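Local structure of alcohol dehydrogenase, zinc-containing (Thermotoga maritima, 1VJ0) at residues H19-V31 with M61-L75. The protein probably acts as a zinc-dependent oxidoreductase of the medium-chain alcohol dehydrogenase family, with two bound zinc ions. Residues are numbered along the deposited sequence; the frame is centred on the assembly and turned at random.
Sequences HAMVLEKFNQPLV and MFRGEDPRVPLPIIL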
ATOM      1  N   HIS A  19       0.330  46.095  12.273  1.00 26.81           N
ATOM      2  CA  HIS A  19       1.111  46.005  13.490  1.00 25.87           C
ATOM      3  C   HIS A  19       1.349  44.548  13.858  1.00 26.24           C
ATOM      4  O   HIS A  19       0.618  43.642  13.411  1.00 25.89           O
ATOM      5  CB  HIS A  19       0.448  46.748  14.632  1.00 26.00           C
ATOM      6  CG  HIS A  19      -0.870  46.174  15.057  1.00 25.41           C
ATOM      7  ND1 HIS A  19      -2.055  46.550  14.481  1.00 26.20           N
ATOM      8  CD2 HIS A  19      -1.186  45.255  16.002  1.00 29.51           C
ATOM      9  CE1 HIS A  19      -3.059  45.912  15.064  1.00 29.98           C
ATOM     10  NE2 HIS A  19      -2.558  45.093  15.976  1.00 30.48           N
ATOM     11  N   ALA A  20       2.395  44.324  14.658  1.00 24.63           N
ATOM     12  CA  ALA A  20       2.750  42.982  15.060  1.00 23.91           C
ATOM     13  C   ALA A  20       3.555  42.991  16.349  1.00 24.12           C
ATOM     14  O   ALA A  20       4.020  44.032  16.825  1.00 23.42           O
ATOM     15  CB  ALA A  20       3.524  42.301  13.897  1.00 25.15           C
ATOM     16  N   MET A  21       3.678  41.809  16.920  1.00 24.37           N
ATOM     17  CA  MET A  21       4.470  41.573  18.102  1.00 24.68           C
ATOM     18  C   MET A  21       5.716  40.826  17.667  1.00 25.13           C
ATOM     19  O   MET A  21       5.638  39.694  17.224  1.00 25.02           O
ATOM     20  CB  MET A  21       3.675  40.765  19.122  1.00 25.07           C
ATOM     21  CG  MET A  21       2.469  41.526  19.637  1.00 27.03           C
ATOM     22  SD  MET A  21       2.829  43.062  20.522  1.00 28.24           S
ATOM     23  CE  MET A  21       3.494  42.397  22.036  1.00 25.87           C
ATOM     24  N   VAL A  22       6.842  41.524  17.782  1.00 24.67           N
ATOM     25  CA  VAL A  22       8.118  41.114  17.235  1.00 25.55           C
ATOM     26  C   VAL A  22       9.019  40.551  18.350  1.00 25.24           C
ATOM     27  O   VAL A  22       9.156  41.155  19.387  1.00 25.66           O
ATOM     28  CB  VAL A  22       8.766  42.311  16.540  1.00 24.50           C
ATOM     29  CG1 VAL A  22      10.148  41.967  15.947  1.00 25.37           C
ATOM     30  CG2 VAL A  22       7.784  42.845  15.460  1.00 26.18           C
ATOM     31  N   LEU A  23       9.630  39.408  18.075  1.00 26.00           N
ATOM     32  CA  LEU A  23      10.736  38.882  18.856  1.00 26.27           C
ATOM     33  C   LEU A  23      12.021  39.492  18.316  1.00 27.42           C
ATOM     34  O   LEU A  23      12.396  39.229  17.162  1.00 27.37           O
ATOM     35  CB  LEU A  23      10.816  37.368  18.673  1.00 26.72           C
ATOM     36  CG  LEU A  23      11.896  36.618  19.483  1.00 26.10           C
ATOM     37  CD1 LEU A  23      11.617  36.719  21.000  1.00 26.65           C
ATOM     38  CD2 LEU A  23      11.883  35.220  19.069  1.00 26.37           C
ATOM     39  N   GLU A  24      12.686  40.290  19.153  1.00 27.67           N
ATOM     40  CA  GLU A  24      13.938  40.965  18.798  1.00 29.58           C
ATOM     41  C   GLU A  24      15.164  40.272  19.349  1.00 28.95           C
ATOM     42  O   GLU A  24      16.228  40.289  18.713  1.00 29.11           O
ATOM     43  CB  GLU A  24      13.977  42.344  19.435  1.00 29.49           C
ATOM     44  CG  GLU A  24      12.911  43.324  19.043  1.00 31.76           C
ATOM     45  CD  GLU A  24      13.253  44.656  19.695  1.00 34.46           C
ATOM     46  OE1 GLU A  24      13.171  44.765  20.956  1.00 39.18           O
ATOM     47  OE2 GLU A  24      13.741  45.537  18.957  1.00 43.31           O
ATOM     48  N   LYS A  25      15.011  39.740  20.568  1.00 29.27           N
ATOM     49  CA  LYS A  25      16.073  39.026  21.322  1.00 29.67           C
ATOM     50  C   LYS A  25      15.419  37.880  22.105  1.00 28.74           C
ATOM     51  O   LYS A  25      14.324  38.035  22.678  1.00 26.82           O
ATOM     52  CB  LYS A  25      16.735  39.943  22.345  1.00 29.43           C
ATOM     53  CG  LYS A  25      17.217  41.290  21.861  1.00 32.43           C
ATOM     54  CD  LYS A  25      18.177  41.886  22.873  1.00 32.96           C
ATOM     55  CE  LYS A  25      18.149  43.447  22.870  1.00 35.66           C
ATOM     56  NZ  LYS A  25      18.851  44.061  24.053  1.00 37.40           N
ATOM     57  N   PHE A  26      16.089  36.746  22.178  1.00 28.99           N
ATOM     58  CA  PHE A  26      15.503  35.604  22.896  1.00 29.04           C
ATOM     59  C   PHE A  26      15.351  35.943  24.373  1.00 28.64           C
ATOM     60  O   PHE A  26      16.117  36.741  24.931  1.00 28.21           O
ATOM     61  CB  PHE A  26      16.330  34.334  22.695  1.00 29.62           C
ATOM     62  CG  PHE A  26      16.430  33.903  21.264  1.00 29.83           C
ATOM     63  CD1 PHE A  26      15.302  33.620  20.531  1.00 28.35           C
ATOM     64  CD2 PHE A  26      17.671  33.761  20.646  1.00 31.67           C
ATOM     65  CE1 PHE A  26      15.398  33.228  19.220  1.00 29.90           C
ATOM     66  CE2 PHE A  26      17.769  33.349  19.325  1.00 29.03           C
ATOM     67  CZ  PHE A  26      16.632  33.072  18.616  1.00 32.15           C
ATOM     68  N   ASN A  27      14.299  35.419  24.972  1.00 29.12           N
ATOM     69  CA  ASN A  27      13.963  35.653  26.373  1.00 29.13           C
ATOM     70  C   ASN A  27      13.642  37.084  26.773  1.00 29.33           C
ATOM     71  O   ASN A  27      13.612  37.390  27.963  1.00 29.30           O
ATOM     72  CB  ASN A  27      15.090  35.132  27.281  1.00 30.28           C
ATOM     73  CG  ASN A  27      15.376  33.675  27.051  1.00 32.23           C
ATOM     74  OD1 ASN A  27      14.530  32.837  27.298  1.00 35.10           O
ATOM     75  ND2 ASN A  27      16.583  33.365  26.566  1.00 35.38           N
ATOM     76  N   GLN A  28      13.427  37.973  25.816  1.00 29.03           N
ATOM     77  CA  GLN A  28      12.994  39.338  26.135  1.00 28.73           C
ATOM     78  C   GLN A  28      11.586  39.517  25.565  1.00 28.63           C
ATOM     79  O   GLN A  28      11.290  38.991  24.460  1.00 27.65           O
ATOM     80  CB  GLN A  28      13.909  40.377  25.480  1.00 29.62           C
ATOM     81  CG  GLN A  28      15.297  40.483  26.070  1.00 31.08           C
ATOM     82  CD  GLN A  28      15.306  40.844  27.553  1.00 34.90           C
ATOM     83  OE1 GLN A  28      16.101  40.303  28.295  1.00 36.33           O
ATOM     84  NE2 GLN A  28      14.408  41.730  27.979  1.00 37.12           N
ATOM     85  N   PRO A  29      10.724  40.259  26.260  1.00 27.38           N
ATOM     86  CA  PRO A  29       9.349  40.397  25.798  1.00 27.43           C
ATOM     87  C   PRO A  29       9.232  40.713  24.280  1.00 27.05           C
ATOM     88  O   PRO A  29      10.062  41.446  23.714  1.00 25.88           O
ATOM     89  CB  PRO A  29       8.817  41.550  26.640  1.00 27.82           C
ATOM     90  CG  PRO A  29       9.618  41.514  27.896  1.00 27.35           C
ATOM     91  CD  PRO A  29      10.973  41.009  27.512  1.00 28.03           C
ATOM     92  N   LEU A  30       8.232  40.149  23.638  1.00 25.35           N
ATOM     93  CA  LEU A  30       7.880  40.573  22.276  1.00 25.59           C
ATOM     94  C   LEU A  30       7.504  42.052  22.296  1.00 26.05           C
ATOM     95  O   LEU A  30       6.849  42.520  23.219  1.00 23.76           O
ATOM     96  CB  LEU A  30       6.696  39.789  21.773  1.00 25.98           C
ATOM     97  CG  LEU A  30       6.802  38.275  21.757  1.00 25.48           C
ATOM     98  CD1 LEU A  30       5.552  37.693  21.110  1.00 29.02           C
ATOM     99  CD2 LEU A  30       7.958  37.870  20.999  1.00 27.44           C
ATOM    100  N   VAL A  31       7.914  42.779  21.272  1.00 26.90           N
ATOM    101  CA  VAL A  31       7.655  44.215  21.227  1.00 27.48           C
ATOM    102  C   VAL A  31       6.675  44.588  20.107  1.00 27.70           C
ATOM    103  O   VAL A  31       6.724  44.045  18.978  1.00 27.70           O
ATOM    104  CB  VAL A  31       8.954  45.037  21.106  1.00 28.06           C
ATOM    105  CG1 VAL A  31       9.925  44.615  22.180  1.00 30.35           C
ATOM    106  CG2 VAL A  31       9.584  44.872  19.772  1.00 30.77           C
ATOM    107  N   MET A  61      10.942  28.644  20.841  1.00 31.77           N
ATOM    108  CA  MET A  61      11.519  29.615  19.933  1.00 31.79           C
ATOM    109  C   MET A  61      11.783  30.940  20.651  1.00 30.43           C
ATOM    110  O   MET A  61      12.856  31.508  20.509  1.00 31.05           O
ATOM    111  CB  MET A  61      10.597  29.814  18.723  1.00 31.67           C
ATOM    112  CG  MET A  61      10.485  28.614  17.728  1.00 33.22           C
ATOM    113  SD  MET A  61       9.202  29.010  16.513  1.00 35.68           S
ATOM    114  CE  MET A  61       8.193  27.531  16.519  1.00 37.38           C
ATOM    115  N   PHE A  62      10.833  31.410  21.453  1.00 29.73           N
ATOM    116  CA  PHE A  62      11.018  32.631  22.259  1.00 30.33           C
ATOM    117  C   PHE A  62      12.259  32.529  23.150  1.00 30.72           C
ATOM    118  O   PHE A  62      12.983  33.510  23.388  1.00 29.62           O
ATOM    119  CB  PHE A  62       9.757  32.887  23.132  1.00 30.03           C
ATOM    120  CG  PHE A  62       9.902  34.019  24.107  1.00 29.95           C
ATOM    121  CD1 PHE A  62       9.637  35.312  23.716  1.00 30.80           C
ATOM    122  CD2 PHE A  62      10.279  33.783  25.436  1.00 31.45           C
ATOM    123  CE1 PHE A  62       9.739  36.357  24.602  1.00 31.33           C
ATOM    124  CE2 PHE A  62      10.401  34.823  26.324  1.00 30.20           C
ATOM    125  CZ  PHE A  62      10.153  36.119  25.911  1.00 30.68           C
ATOM    126  N   ARG A  63      12.485  31.329  23.660  1.00 32.24           N
ATOM    127  CA  ARG A  63      13.547  31.084  24.620  1.00 33.49           C
ATOM    128  C   ARG A  63      14.921  30.907  23.975  1.00 34.53           C
ATOM    129  O   ARG A  63      15.921  30.851  24.672  1.00 35.03           O
ATOM    130  CB  ARG A  63      13.204  29.856  25.461  1.00 33.74           C
ATOM    131  CG  ARG A  63      12.008  30.086  26.394  1.00 35.75           C
ATOM    132  CD  ARG A  63      12.365  30.117  27.819  1.00 38.48           C
ATOM    133  NE  ARG A  63      11.328  30.684  28.686  1.00 39.25           N
ATOM    134  CZ  ARG A  63      11.374  31.886  29.274  1.00 43.90           C
ATOM    135  NH1 ARG A  63      12.387  32.732  29.051  1.00 44.99           N
ATOM    136  NH2 ARG A  63      10.379  32.268  30.090  1.00 42.53           N
ATOM    137  N   GLY A  64      14.963  30.856  22.653  1.00 35.91           N
ATOM    138  CA  GLY A  64      16.192  30.665  21.919  1.00 37.61           C
ATOM    139  C   GLY A  64      16.641  29.214  21.797  1.00 39.42           C
ATOM    140  O   GLY A  64      17.833  28.944  21.700  1.00 40.28           O
ATOM    141  N   GLU A  65      15.709  28.279  21.793  1.00 41.02           N
ATOM    142  CA  GLU A  65      16.044  26.856  21.811  1.00 42.88           C
ATOM    143  C   GLU A  65      15.941  26.217  20.416  1.00 43.49           C
ATOM    144  O   GLU A  65      16.445  25.113  20.220  1.00 44.94           O
ATOM    145  CB  GLU A  65      15.134  26.124  22.830  1.00 42.57           C
ATOM    146  CG  GLU A  65      15.473  26.459  24.277  1.00 44.94           C
ATOM    147  CD  GLU A  65      14.436  26.062  25.345  1.00 45.06           C
ATOM    148  OE1 GLU A  65      13.284  25.685  25.032  1.00 47.67           O
ATOM    149  OE2 GLU A  65      14.790  26.156  26.553  1.00 49.14           O
ATOM    150  N   ASP A  66      15.284  26.872  19.456  1.00 43.81           N
ATOM    151  CA  ASP A  66      15.073  26.297  18.103  1.00 44.07           C
ATOM    152  C   ASP A  66      16.135  26.878  17.200  1.00 44.40           C
ATOM    153  O   ASP A  66      16.157  28.099  16.993  1.00 44.85           O
ATOM    154  CB  ASP A  66      13.683  26.668  17.567  1.00 44.36           C
ATOM    155  CG  ASP A  66      13.361  26.025  16.207  1.00 45.25           C
ATOM    156  OD1 ASP A  66      14.257  25.924  15.329  1.00 44.82           O
ATOM    157  OD2 ASP A  66      12.205  25.603  15.931  1.00 50.14           O
ATOM    158  N   PRO A  67      17.042  26.053  16.689  1.00 44.02           N
ATOM    159  CA  PRO A  67      18.163  26.584  15.924  1.00 43.40           C
ATOM    160  C   PRO A  67      17.760  27.206  14.570  1.00 43.04           C
ATOM    161  O   PRO A  67      18.590  27.860  13.942  1.00 43.24           O
ATOM    162  CB  PRO A  67      19.087  25.351  15.725  1.00 43.49           C
ATOM    163  CG  PRO A  67      18.174  24.166  15.794  1.00 44.34           C
ATOM    164  CD  PRO A  67      17.096  24.580  16.798  1.00 44.52           C
ATOM    165  N   ARG A  68      16.511  27.019  14.138  1.00 41.98           N
ATOM    166  CA  ARG A  68      16.040  27.583  12.852  1.00 41.69           C
ATOM    167  C   ARG A  68      15.724  29.089  12.882  1.00 39.48           C
ATOM    168  O   ARG A  68      15.531  29.705  11.833  1.00 40.54           O
ATOM    169  CB  ARG A  68      14.787  26.843  12.382  1.00 41.20           C
ATOM    170  CG  ARG A  68      15.042  25.351  12.148  1.00 42.84           C
ATOM    171  CD  ARG A  68      13.775  24.579  11.798  1.00 43.99           C
ATOM    172  NE  ARG A  68      12.837  24.489  12.930  1.00 45.87           N
ATOM    173  CZ  ARG A  68      11.590  24.030  12.830  1.00 46.18           C
ATOM    174  NH1 ARG A  68      11.113  23.623  11.655  1.00 44.52           N
ATOM    175  NH2 ARG A  68      10.795  24.013  13.901  1.00 47.35           N
ATOM    176  N   VAL A  69      15.653  29.677  14.071  1.00 37.16           N
ATOM    177  CA  VAL A  69      14.981  30.960  14.238  1.00 34.67           C
ATOM    178  C   VAL A  69      15.867  32.188  14.080  1.00 33.36           C
ATOM    179  O   VAL A  69      16.675  32.491  14.966  1.00 33.17           O
ATOM    180  CB  VAL A  69      14.264  31.033  15.593  1.00 34.29           C
ATOM    181  CG1 VAL A  69      13.520  32.390  15.753  1.00 33.07           C
ATOM    182  CG2 VAL A  69      13.276  29.905  15.683  1.00 34.96           C
ATOM    183  N   PRO A  70      15.635  32.942  13.007  1.00 31.57           N
ATOM    184  CA  PRO A  70      16.318  34.194  12.800  1.00 30.27           C
ATOM    185  C   PRO A  70      15.714  35.244  13.719  1.00 29.83           C
ATOM    186  O   PRO A  70      14.554  35.102  14.113  1.00 29.60           O
ATOM    187  CB  PRO A  70      15.955  34.548  11.357  1.00 31.31           C
ATOM    188  CG  PRO A  70      14.577  33.920  11.143  1.00 31.55           C
ATOM    189  CD  PRO A  70      14.637  32.668  11.927  1.00 31.41           C
ATOM    190  N   LEU A  71      16.480  36.289  14.005  1.00 27.39           N
ATOM    191  CA  LEU A  71      16.002  37.499  14.676  1.00 27.15           C
ATOM    192  C   LEU A  71      16.301  38.737  13.822  1.00 26.81           C
ATOM    193  O   LEU A  71      17.384  38.814  13.216  1.00 26.48           O
ATOM    194  CB  LEU A  71      16.702  37.617  16.026  1.00 27.82           C
ATOM    195  CG  LEU A  71      16.380  36.522  17.036  1.00 29.20           C
ATOM    196  CD1 LEU A  71      17.190  36.668  18.285  1.00 31.25           C
ATOM    197  CD2 LEU A  71      14.902  36.582  17.387  1.00 32.42           C
ATOM    198  N   PRO A  72      15.373  39.693  13.764  1.00 26.61           N
ATOM    199  CA  PRO A  72      14.068  39.596  14.450  1.00 25.94           C
ATOM    200  C   PRO A  72      13.102  38.787  13.647  1.00 25.60           C
ATOM    201  O   PRO A  72      13.358  38.546  12.468  1.00 25.14           O
ATOM    202  CB  PRO A  72      13.603  41.057  14.494  1.00 26.20           C
ATOM    203  CG  PRO A  72      14.191  41.653  13.266  1.00 24.94           C
ATOM    204  CD  PRO A  72      15.576  41.053  13.246  1.00 26.37           C
ATOM    205  N   ILE A  73      11.993  38.391  14.283  1.00 24.62           N
ATOM    206  CA  ILE A  73      10.975  37.565  13.642  1.00 25.56           C
ATOM    207  C   ILE A  73       9.621  37.879  14.259  1.00 25.15           C
ATOM    208  O   ILE A  73       9.541  38.126  15.470  1.00 23.34           O
ATOM    209  CB  ILE A  73      11.308  36.038  13.779  1.00 25.10           C
ATOM    210  CG1 ILE A  73      10.279  35.174  13.071  1.00 25.15           C
ATOM    211  CG2 ILE A  73      11.417  35.592  15.261  1.00 24.46           C
ATOM    212  CD1 ILE A  73      10.651  33.727  12.982  1.00 26.34           C
ATOM    213  N   ILE A  74       8.591  37.831  13.417  1.00 25.43           N
ATOM    214  CA  ILE A  74       7.211  37.722  13.858  1.00 25.56           C
ATOM    215  C   ILE A  74       6.794  36.229  13.939  1.00 25.95           C
ATOM    216  O   ILE A  74       6.636  35.529  12.933  1.00 25.18           O
ATOM    217  CB  ILE A  74       6.265  38.543  12.962  1.00 25.74           C
ATOM    218  CG1 ILE A  74       6.635  40.040  12.967  1.00 25.28           C
ATOM    219  CG2 ILE A  74       4.837  38.338  13.415  1.00 25.57           C
ATOM    220  CD1 ILE A  74       6.118  40.840  11.768  1.00 26.06           C
ATOM    221  N   LEU A  75       6.588  35.758  15.168  1.00 26.02           N
ATOM    222  CA  LEU A  75       6.226  34.380  15.393  1.00 25.42           C
ATOM    223  C   LEU A  75       4.793  34.172  14.959  1.00 26.07           C
ATOM    224  O   LEU A  75       4.097  35.144  14.573  1.00 24.57           O
ATOM    225  CB  LEU A  75       6.407  33.993  16.858  1.00 25.99           C
ATOM    226  CG  LEU A  75       7.823  34.024  17.411  1.00 26.70           C
ATOM    227  CD1 LEU A  75       7.769  33.942  18.919  1.00 29.38           C
ATOM    228  CD2 LEU A  75       8.649  32.918  16.842  1.00 26.17           C
TER
HETATM  229  O   HOH W   1       6.947  37.358  17.472  1.00 20.51           O
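With CG of Phe26 anti to its carbonyl carbon (chi1 -61°) and CG of Leu71 set likewise (chi1 -65°), the phenyl ring lies between Leu71 CD1 and Gly64 CA, in the GroES-like domain of this medium-chain dehydrogenase. Leu71 CD1 sits over one face, 3.6 Å from the centroid of the Phe26 ring; over the opposite face lies CA of Gly64, the positive-phi residue of the Schellman motif closing helix 56-62, where a side chain would strike the ring. Val69 O meets the Phe26 edge in plane. Replacing Phe26 by an alanine is likely to open a gap between Gly64 and Leu71 and leave both without their CH-pi partner. The type II turn from Lys25 to Gln28, which carries Phe26, docks on the helix end: Asn27 N gives a nearly straight bond of 2.8 Å to Phe62 O. The Phe62 ring crosses Leu23 at an angle, its CD1 3.6 Å from Leu23 CD1. Next to strand 16-22, Leu23 and Ile73 form a single antiparallel bridge, a hydrogen-bonded pair, and a water links Met21 O to Leu75 N. Met61, at the same helix end, lies near the zinc ligands His77 and Cys55. On the outside, Arg63, also salt-bridged to Glu367, lays its guanidinium nearly coplanar with the Asn27 amide, 22° apart, and Arg63 NH1 donates to Asn27 OD1 at 2.8 Å.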